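Acyl-CoA N-acyltransferases (NAT) superfamily protein (Arabidopsis thaliana, PDB 6TH0) probably transfers the acetyl group of acetyl-CoA to N-terminal methionines of transmembrane proteins and to protein lysines, through the GNAT domain contained in this chain. Local coordinates at residues His135-Asn140 and Gly160-Asn165; Asp25-Arg30 and Ile97-Val102; Glu91-Tyr96 and Ser124-Cys129. All blocks are in the same frame, centred on the assembly; numbering follows the deposited sequence.

Contact 1. Residues His135-Asn140 and Gly160-Asn165. With ACO (acetyl coenzyme *a), chain C.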
# COMPACT_ATOMS: atom_id res chain seq x y z
N HIS A 135 5.22 -4.22 4.73
CA HIS A 135 5.40 -5.59 5.18
C HIS A 135 4.48 -6.49 4.37
O HIS A 135 3.33 -6.13 4.09
CB HIS A 135 5.11 -5.74 6.68
CG HIS A 135 6.06 -4.99 7.56
ND1 HIS A 135 5.86 -3.68 7.93
CD2 HIS A 135 7.22 -5.38 8.14
CE1 HIS A 135 6.86 -3.30 8.72
NE2 HIS A 135 7.69 -4.31 8.86
N VAL A 136 5.01 -7.64 3.97
CA VAL A 136 4.29 -8.64 3.21
C VAL A 136 4.19 -9.89 4.07
O VAL A 136 5.17 -10.31 4.70
CB VAL A 136 5.01 -8.94 1.88
CG1 VAL A 136 4.28 -9.99 1.08
CG2 VAL A 136 5.21 -7.65 1.08
N ILE A 137 3.01 -10.52 4.08
CA ILE A 137 2.90 -11.80 4.76
C ILE A 137 3.89 -12.75 4.10
O ILE A 137 3.94 -12.84 2.87
CB ILE A 137 1.47 -12.33 4.66
CG1 ILE A 137 0.52 -11.45 5.47
CG2 ILE A 137 1.42 -13.78 5.11
CD1 ILE A 137 -0.95 -11.82 5.28
N ALA A 138 4.65 -13.48 4.91
CA ALA A 138 5.84 -14.17 4.41
C ALA A 138 5.51 -15.35 3.50
O ALA A 138 6.37 -15.76 2.70
CB ALA A 138 6.71 -14.65 5.56
N HIS A 139 4.32 -15.93 3.59
CA HIS A 139 3.98 -17.05 2.73
C HIS A 139 3.20 -16.61 1.50
O HIS A 139 2.72 -17.46 0.74
CB HIS A 139 3.18 -18.10 3.51
CG HIS A 139 1.88 -17.60 4.03
ND1 HIS A 139 0.81 -17.31 3.21
CD2 HIS A 139 1.47 -17.31 5.29
CE1 HIS A 139 -0.20 -16.87 3.94
NE2 HIS A 139 0.17 -16.87 5.21
N ASN A 140 3.07 -15.30 1.28
CA ASN A 140 2.35 -14.75 0.13
C ASN A 140 3.33 -14.57 -1.02
O ASN A 140 3.84 -13.48 -1.28
CB ASN A 140 1.67 -13.44 0.51
CG ASN A 140 0.70 -12.94 -0.57
OD1 ASN A 140 0.80 -13.30 -1.74
ND2 ASN A 140 -0.20 -12.06 -0.18
N GLY A 160 6.13 -13.33 13.92
CA GLY A 160 4.90 -13.01 14.64
C GLY A 160 4.33 -11.64 14.33
O GLY A 160 3.62 -11.09 15.16
N PHE A 161 4.64 -11.08 13.17
CA PHE A 161 4.22 -9.72 12.85
C PHE A 161 2.71 -9.61 12.77
O PHE A 161 2.12 -8.64 13.26
CB PHE A 161 4.87 -9.29 11.54
CG PHE A 161 4.71 -7.83 11.23
CD1 PHE A 161 5.53 -6.89 11.84
CD2 PHE A 161 3.76 -7.39 10.32
CE1 PHE A 161 5.38 -5.54 11.57
CE2 PHE A 161 3.62 -6.04 10.04
CZ PHE A 161 4.43 -5.12 10.65
N TYR A 162 2.07 -10.55 12.08
CA TYR A 162 0.65 -10.55 11.76
C TYR A 162 -0.13 -11.53 12.63
O TYR A 162 0.39 -12.58 13.03
CB TYR A 162 0.44 -10.88 10.29
CG TYR A 162 0.88 -9.80 9.33
CD1 TYR A 162 0.32 -8.54 9.39
CD2 TYR A 162 1.82 -10.06 8.34
CE1 TYR A 162 0.69 -7.55 8.51
CE2 TYR A 162 2.21 -9.05 7.44
CZ TYR A 162 1.63 -7.81 7.54
OH TYR A 162 1.98 -6.80 6.67
N LEU A 163 -1.38 -11.18 12.92
CA LEU A 163 -2.30 -12.06 13.63
C LEU A 163 -3.54 -12.19 12.76
O LEU A 163 -4.23 -11.20 12.50
CB LEU A 163 -2.66 -11.49 15.00
CG LEU A 163 -3.73 -12.21 15.82
CD1 LEU A 163 -3.35 -13.65 16.08
CD2 LEU A 163 -3.99 -11.47 17.13
N ILE A 164 -3.80 -13.41 12.27
CA ILE A 164 -4.86 -13.66 11.30
C ILE A 164 -5.62 -14.91 11.73
O ILE A 164 -5.04 -16.01 11.79
CB ILE A 164 -4.32 -13.84 9.87
CG1 ILE A 164 -3.44 -12.65 9.48
CG2 ILE A 164 -5.48 -14.01 8.90
CD1 ILE A 164 -2.75 -12.81 8.18
N ASN A 165 -6.91 -14.76 12.00
CA ASN A 165 -7.76 -15.86 12.45
C ASN A 165 -7.14 -16.54 13.67
O ASN A 165 -7.05 -17.77 13.76
CB ASN A 165 -8.00 -16.86 11.32
CG ASN A 165 -9.28 -17.66 11.51
OD1 ASN A 165 -10.19 -17.21 12.21
ND2 ASN A 165 -9.35 -18.83 10.89
N1A ACO C . -0.67 -11.10 -19.04
C2A ACO C . -0.40 -12.16 -18.21
N3A ACO C . 0.07 -12.19 -16.95
C4A ACO C . 0.29 -10.92 -16.44
C5A ACO C . 0.05 -9.72 -17.19
C6A ACO C . -0.44 -9.86 -18.50
N6A ACO C . -0.69 -8.75 -19.26
N7A ACO C . 0.35 -8.58 -16.43
C8A ACO C . 0.77 -9.09 -15.25
N9A ACO C . 0.75 -10.48 -15.21
C1B ACO C . 1.15 -11.36 -14.10
C2B ACO C . 2.42 -10.84 -13.29
O2B ACO C . 3.57 -11.18 -13.95
C3B ACO C . 2.14 -11.80 -12.04
O3B ACO C . 2.46 -13.02 -12.48
P3B ACO C . 3.11 -14.11 -11.14
O7A ACO C . 1.78 -14.32 -10.46
O8A ACO C . 3.69 -15.30 -11.90
O9A ACO C . 4.05 -13.15 -10.46
C4B ACO C . 0.59 -11.63 -11.84
O4B ACO C . 0.03 -11.44 -13.18
C5B ACO C . 0.26 -10.47 -10.89
O5B ACO C . 0.86 -9.28 -11.29
P1A ACO C . -0.27 -8.07 -11.24
O1A ACO C . -1.37 -8.38 -12.18
O2A ACO C . 0.48 -6.77 -11.30
O3A ACO C . -1.00 -8.03 -9.71
P2A ACO C . -2.56 -8.31 -9.69
O4A ACO C . -3.37 -7.16 -10.16
O5A ACO C . -2.94 -9.71 -10.09
O6A ACO C . -2.93 -8.29 -7.99
CBP ACO C . -2.37 -8.89 -5.73
CCP ACO C . -1.88 -8.80 -7.24
CDP ACO C . -2.53 -7.47 -5.23
CEP ACO C . -1.33 -9.64 -4.88
CAP ACO C . -3.72 -9.64 -5.77
OAP ACO C . -3.53 -11.03 -6.04
C9P ACO C . -4.54 -9.56 -4.49
O9P ACO C . -5.39 -8.71 -4.36
N8P ACO C . -4.33 -10.51 -3.51
C7P ACO C . -5.10 -10.50 -2.22
C6P ACO C . -4.74 -9.29 -1.40
C5P ACO C . -3.30 -9.42 -1.04
O5P ACO C . -2.74 -10.47 -0.78
N4P ACO C . -2.58 -8.25 -1.02
C3P ACO C . -1.16 -8.39 -0.69
C2P ACO C . -0.68 -7.16 -0.01
S1P ACO C . 1.11 -7.41 0.42
C ACO C . 0.84 -8.14 2.03
O ACO C . 1.00 -9.32 2.25
CH3 ACO C . 0.35 -7.27 3.07

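Contact 2. Residues Asp25-Arg30 and Ile97-Val102. With ACO (acetyl coenzyme *a), chain C.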
# COMPACT_ATOMS: atom_id res chain seq x y z
N ASP A 25 -13.20 -8.88 2.28
CA ASP A 25 -13.32 -10.06 1.44
C ASP A 25 -11.96 -10.58 0.97
O ASP A 25 -11.80 -11.80 0.82
CB ASP A 25 -14.17 -9.74 0.21
CG ASP A 25 -15.66 -9.65 0.52
OD1 ASP A 25 -16.12 -9.99 1.64
OD2 ASP A 25 -16.40 -9.27 -0.41
N ILE A 26 -10.98 -9.70 0.71
CA ILE A 26 -9.74 -10.17 0.09
C ILE A 26 -8.48 -9.79 0.85
O ILE A 26 -7.40 -10.33 0.55
CB ILE A 26 -9.62 -9.70 -1.38
CG1 ILE A 26 -9.18 -8.23 -1.47
CG2 ILE A 26 -10.95 -9.93 -2.14
CD1 ILE A 26 -8.98 -7.79 -2.92
N PHE A 27 -8.57 -8.88 1.82
CA PHE A 27 -7.34 -8.49 2.49
C PHE A 27 -7.24 -9.19 3.83
O PHE A 27 -8.10 -8.99 4.71
CB PHE A 27 -7.26 -6.97 2.66
CG PHE A 27 -5.86 -6.52 2.94
CD1 PHE A 27 -4.94 -6.44 1.92
CD2 PHE A 27 -5.45 -6.25 4.24
CE1 PHE A 27 -3.62 -6.06 2.18
CE2 PHE A 27 -4.15 -5.88 4.49
CZ PHE A 27 -3.24 -5.79 3.46
N PRO A 28 -6.18 -9.97 4.07
CA PRO A 28 -6.15 -10.82 5.27
C PRO A 28 -6.11 -10.08 6.59
O PRO A 28 -6.56 -10.63 7.60
CB PRO A 28 -4.87 -11.66 5.07
CG PRO A 28 -4.52 -11.49 3.64
CD PRO A 28 -4.99 -10.16 3.22
N ILE A 29 -5.51 -8.89 6.64
CA ILE A 29 -5.38 -8.15 7.89
C ILE A 29 -6.67 -7.37 8.15
O ILE A 29 -7.08 -6.54 7.32
CB ILE A 29 -4.15 -7.23 7.86
CG1 ILE A 29 -2.93 -8.03 7.40
CG2 ILE A 29 -3.90 -6.64 9.24
CD1 ILE A 29 -2.62 -9.22 8.27
N ARG A 30 -7.30 -7.61 9.30
CA ARG A 30 -8.53 -6.91 9.64
C ARG A 30 -8.24 -5.52 10.18
O ARG A 30 -7.34 -5.32 11.00
CB ARG A 30 -9.35 -7.70 10.65
CG ARG A 30 -9.82 -9.06 10.15
CD ARG A 30 -10.86 -8.89 9.05
NE ARG A 30 -11.35 -10.19 8.57
CZ ARG A 30 -11.02 -10.75 7.41
NH1 ARG A 30 -10.23 -10.13 6.56
NH2 ARG A 30 -11.53 -11.94 7.10
N ILE A 97 3.17 1.51 2.69
CA ILE A 97 1.97 0.91 2.11
C ILE A 97 1.32 0.04 3.16
O ILE A 97 1.97 -0.83 3.77
CB ILE A 97 2.31 0.10 0.85
CG1 ILE A 97 2.69 1.03 -0.30
CG2 ILE A 97 1.10 -0.81 0.48
CD1 ILE A 97 3.37 0.32 -1.45
N LEU A 98 0.03 0.29 3.40
CA LEU A 98 -0.77 -0.43 4.38
C LEU A 98 -1.49 -1.61 3.73
O LEU A 98 -1.33 -2.75 4.15
CB LEU A 98 -1.81 0.51 4.99
CG LEU A 98 -1.26 1.69 5.82
CD1 LEU A 98 -2.29 2.80 5.86
CD2 LEU A 98 -1.00 1.20 7.22
N THR A 99 -2.29 -1.32 2.71
CA THR A 99 -3.06 -2.39 2.06
C THR A 99 -2.99 -2.25 0.55
O THR A 99 -2.73 -1.17 0.00
CB THR A 99 -4.53 -2.37 2.51
OG1 THR A 99 -5.20 -1.24 1.95
CG2 THR A 99 -4.65 -2.35 4.03
N LEU A 100 -3.22 -3.37 -0.13
CA LEU A 100 -3.20 -3.43 -1.58
C LEU A 100 -4.05 -4.62 -1.96
O LEU A 100 -3.92 -5.66 -1.33
CB LEU A 100 -1.77 -3.60 -2.10
CG LEU A 100 -1.59 -4.01 -3.55
CD1 LEU A 100 -1.87 -2.83 -4.47
CD2 LEU A 100 -0.18 -4.54 -3.78
N GLY A 101 -4.93 -4.46 -2.94
CA GLY A 101 -5.76 -5.57 -3.39
C GLY A 101 -6.37 -5.29 -4.74
O GLY A 101 -6.63 -4.13 -5.09
N VAL A 102 -6.64 -6.36 -5.49
CA VAL A 102 -7.33 -6.30 -6.77
C VAL A 102 -8.41 -7.38 -6.74
O VAL A 102 -8.16 -8.48 -6.23
CB VAL A 102 -6.36 -6.49 -7.96
CG1 VAL A 102 -7.10 -6.50 -9.28
CG2 VAL A 102 -5.24 -5.40 -7.97
N1A ACO C . -0.67 -11.10 -19.04
C2A ACO C . -0.40 -12.16 -18.21
N3A ACO C . 0.07 -12.19 -16.95
C4A ACO C . 0.29 -10.92 -16.44
C5A ACO C . 0.05 -9.72 -17.19
C6A ACO C . -0.44 -9.86 -18.50
N6A ACO C . -0.69 -8.75 -19.26
N7A ACO C . 0.35 -8.58 -16.43
C8A ACO C . 0.77 -9.09 -15.25
N9A ACO C . 0.75 -10.48 -15.21
C1B ACO C . 1.15 -11.36 -14.10
C2B ACO C . 2.42 -10.84 -13.29
O2B ACO C . 3.57 -11.18 -13.95
C3B ACO C . 2.14 -11.80 -12.04
O3B ACO C . 2.46 -13.02 -12.48
P3B ACO C . 3.11 -14.11 -11.14
O7A ACO C . 1.78 -14.32 -10.46
O8A ACO C . 3.69 -15.30 -11.90
O9A ACO C . 4.05 -13.15 -10.46
C4B ACO C . 0.59 -11.63 -11.84
O4B ACO C . 0.03 -11.44 -13.18
C5B ACO C . 0.26 -10.47 -10.89
O5B ACO C . 0.86 -9.28 -11.29
P1A ACO C . -0.27 -8.07 -11.24
O1A ACO C . -1.37 -8.38 -12.18
O2A ACO C . 0.48 -6.77 -11.30
O3A ACO C . -1.00 -8.03 -9.71
P2A ACO C . -2.56 -8.31 -9.69
O4A ACO C . -3.37 -7.16 -10.16
O5A ACO C . -2.94 -9.71 -10.09
O6A ACO C . -2.93 -8.29 -7.99
CBP ACO C . -2.37 -8.89 -5.73
CCP ACO C . -1.88 -8.80 -7.24
CDP ACO C . -2.53 -7.47 -5.23
CEP ACO C . -1.33 -9.64 -4.88
CAP ACO C . -3.72 -9.64 -5.77
OAP ACO C . -3.53 -11.03 -6.04
C9P ACO C . -4.54 -9.56 -4.49
O9P ACO C . -5.39 -8.71 -4.36
N8P ACO C . -4.33 -10.51 -3.51
C7P ACO C . -5.10 -10.50 -2.22
C6P ACO C . -4.74 -9.29 -1.40
C5P ACO C . -3.30 -9.42 -1.04
O5P ACO C . -2.74 -10.47 -0.78
N4P ACO C . -2.58 -8.25 -1.02
C3P ACO C . -1.16 -8.39 -0.69
C2P ACO C . -0.68 -7.16 -0.01
S1P ACO C . 1.11 -7.41 0.42
C ACO C . 0.84 -8.14 2.03
O ACO C . 1.00 -9.32 2.25
CH3 ACO C . 0.35 -7.27 3.07

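Contact 3. Residues Glu91-Tyr96 and Ser124-Cys129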
# COMPACT_ATOMS: atom_id res chain seq x y z
N GLU A 91 15.18 15.58 8.52
CA GLU A 91 14.90 14.18 8.83
C GLU A 91 14.27 13.47 7.64
O GLU A 91 14.69 12.36 7.27
CB GLU A 91 13.99 14.09 10.05
CG GLU A 91 13.99 12.74 10.71
CD GLU A 91 12.85 12.57 11.68
OE1 GLU A 91 12.66 13.46 12.55
OE2 GLU A 91 12.13 11.56 11.57
N GLY A 92 13.25 14.06 7.04
CA GLY A 92 12.58 13.41 5.94
C GLY A 92 11.49 12.44 6.37
O GLY A 92 11.27 12.17 7.55
N THR A 93 10.75 11.96 5.37
CA THR A 93 9.63 11.06 5.57
C THR A 93 9.77 9.81 4.71
O THR A 93 10.66 9.69 3.86
CB THR A 93 8.31 11.74 5.21
OG1 THR A 93 8.42 12.30 3.89
CG2 THR A 93 7.96 12.85 6.25
N LEU A 94 8.85 8.90 4.95
CA LEU A 94 8.71 7.66 4.21
C LEU A 94 7.23 7.45 3.96
O LEU A 94 6.39 7.93 4.72
CB LEU A 94 9.28 6.48 4.99
CG LEU A 94 10.78 6.45 5.18
CD1 LEU A 94 11.16 5.51 6.29
CD2 LEU A 94 11.43 6.02 3.87
N VAL A 95 6.91 6.76 2.86
CA VAL A 95 5.55 6.30 2.60
C VAL A 95 5.49 4.82 2.94
O VAL A 95 6.33 4.04 2.48
CB VAL A 95 5.15 6.56 1.13
CG1 VAL A 95 3.74 6.04 0.87
CG2 VAL A 95 5.24 8.05 0.83
N TYR A 96 4.51 4.44 3.77
CA TYR A 96 4.31 3.06 4.20
C TYR A 96 3.03 2.51 3.56
O TYR A 96 1.93 2.96 3.88
CB TYR A 96 4.21 2.99 5.73
CG TYR A 96 4.04 1.59 6.29
CD1 TYR A 96 5.12 0.71 6.36
CD2 TYR A 96 2.80 1.16 6.77
CE1 TYR A 96 4.97 -0.57 6.87
CE2 TYR A 96 2.64 -0.12 7.28
CZ TYR A 96 3.72 -0.98 7.33
OH TYR A 96 3.55 -2.24 7.85
N SER A 124 8.08 10.11 -4.75
CA SER A 124 9.18 10.81 -5.39
C SER A 124 8.90 12.29 -5.57
O SER A 124 9.82 13.03 -5.92
CB SER A 124 9.50 10.15 -6.74
OG SER A 124 8.41 10.24 -7.64
N GLY A 125 7.67 12.75 -5.31
CA GLY A 125 7.32 14.15 -5.47
C GLY A 125 7.41 14.96 -4.19
O GLY A 125 7.39 16.19 -4.22
N ILE A 126 7.54 14.28 -3.06
CA ILE A 126 7.59 14.93 -1.75
C ILE A 126 9.05 15.24 -1.45
O ILE A 126 9.88 14.32 -1.48
CB ILE A 126 7.00 14.05 -0.64
CG1 ILE A 126 5.62 13.50 -1.04
CG2 ILE A 126 6.91 14.84 0.68
CD1 ILE A 126 4.66 14.54 -1.54
N PRO A 127 9.42 16.51 -1.19
CA PRO A 127 10.84 16.87 -1.26
C PRO A 127 11.79 15.92 -0.53
O PRO A 127 12.67 15.34 -1.17
CB PRO A 127 10.88 18.28 -0.63
CG PRO A 127 9.58 18.42 0.10
CD PRO A 127 8.59 17.61 -0.66
N VAL A 128 11.64 15.74 0.78
CA VAL A 128 12.56 14.89 1.53
C VAL A 128 11.97 13.50 1.80
O VAL A 128 12.31 12.86 2.80
CB VAL A 128 13.05 15.57 2.82
CG1 VAL A 128 14.22 14.77 3.40
CG2 VAL A 128 13.51 17.00 2.50
N CYS A 129 11.02 13.06 0.97
CA CYS A 129 10.50 11.70 1.08
C CYS A 129 11.53 10.70 0.56
O CYS A 129 11.91 10.74 -0.62
CB CYS A 129 9.19 11.57 0.33
SG CYS A 129 8.42 9.94 0.55

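Contact 1. Residues His135-Asn140 and Gly160-Asn165
H135 turns one face of its imidazole to F161, whose CZ stands over the ring centre; the centroids are 4.1 Å apart with planes tilted by 25°, a face-to-face stack. The flat, polar histidine suits this place because its two ring nitrogens keep partners of their own, NE2 with E78 and ND1 with Y96. Its carbonyl O takes a weak hydrogen bond from Y162 OH at 3.0 Å, and the acetyl methyl group of acetyl-CoA also lies close to that O. V136 directs its side chain away from 160-165, and its CG1 comes 3.5 Å from the acetyl O. Strand 129-137 is the GNAT strand that meets the thioester: I137 N donates to the acetyl O over 3.0 Å, nearly straight at 162°. With its CG1 beside the backbone N (chi1 -67°), I137 lays this carbon 3.4 Å from Y162 CD2, while its CD1 meets I164 CD1 tip to tip. F161 and Y162 form a classic beta bulge opposite F169, and both side chains point toward 135-140. N140, at the N-cap of helix 141-149, caps A143 N through OD1 and gives ND2 to ACO O5P at 3.1 Å.

Contact 2. Residues Asp25-Arg30 and Ile97-Val102
F27 meets segment 97-102 of strand 93-102 with its ring lying over T99: the T99 CB is 3.9 Å from the ring centroid and close to the ring normal, a CH-pi contact, and T99 CG2 sits over the same face, 3.6 Å from F27 CE2. At the ring edge the L100 O lies 3.5 Å from F27 CD1, so the weakly positive C-H rim faces a carbonyl oxygen. This posture follows from a CG anti to the backbone N (chi1 -162°), which carries the ring from the end of helix 16-26 onto the strand. Beside it, I26 CD1 rests 3.9 Å from G101 CA, where glycine fits well, since a CB there would come too close to that methyl as it stands.

The next layer is the pantetheine arm of acetyl-CoA, which pairs with the strand almost like another strand, as is usual in GNAT enzymes. ACO N4P donates to L100 O over 2.9 Å at 171°, and V102 N donates to ACO O9P, also over 2.9 Å. F27 CE1 packs 3.8 Å from ACO C2P, near the thioester. Replacing F27 with an alanine would probably strip T99 of its aromatic cover and open a gap beside the pantetheine.

Farther out, P28 CD covers the other face of the F27 ring, while T99 OG1 is hydrogen-bonded to T68 OG1 and H23 NE2. L98 and T99 both face T68 in a classic beta bulge. Strand 63-73 flanks this part of strand 93-102, adding F66 against I26 and T99; L100 instead points its side chain away from 25-30 and packs against L115 and I116 of helix 111-123 and L146 and Y147 of helix 141-149.

Contact 3. Residues Glu91-Tyr96 and Ser124-Cys129
C129, T93 and V128 carry most of the contact between the start of strand 93-102 and the turn that leads into strand 129-137. These two strands run parallel side by side and are joined through helix 111-123, a beta-alpha-beta crossover in the GNAT fold, and the contact lies where both strands begin.

C129 is opposite T93 in the parallel pairing. T93 N donates to V128 O over 3.1 Å, and T93 is also backbone-bonded to R130, so its bonds straddle C129 as parallel pairing requires. C129 CA adds a C-H...O contact to T93 O at 3.4 Å. Both side chains emerge on the same face of the sheet, where C129 meets helix 111-123. The threonine OG1 lies beside the cysteine, 3.7 Å from C129 CB; a beta-branched residue is well suited to the extended strand. A small, apolar sulfur suits the buried position of C129, which S123 of the helix also touches.

V128 works at the outer end. Its CG1, anti to the backbone N (chi1 -168°), packs against the backbone of G92, 3.3 Å from G92 CA. Glycine is called for at that position: its positive phi would jam a CB against the preceding carbonyl, and the same CB would collide with V128 O. The turn itself, type I from I126 to C129, is closed by C129 N donating to I126 O. E91 O also accepts a bond from R130 NE, just past 124-129, a further tie between the two strand starts. Farther into the sheet, C129 SG, swung anti to its own N, comes to rest 3.7 Å from V95 CG2.

Overall arrangement
Contacts 1 and 2 are buried and line the acetyl-CoA pocket, whereas contact 3 is only partly buried and lies on the opposite side of the chain's centre from contact 2. Strand 93-102 serves both of these, its start in contact 3 and its end in contact 2; strand 129-137, its parallel neighbour, begins at contact 3 and ends at contact 1. Chemistry follows place. Backbone pairing and a tight glycine dominate at the strand starts, while aromatic packing and bonds to the cofactor dominate at the ends. Contacts 1 and 2 also touch directly, I29 packing on Y162 and I164, and Y96 of contact 3 reaches H135 of contact 1, joining the two.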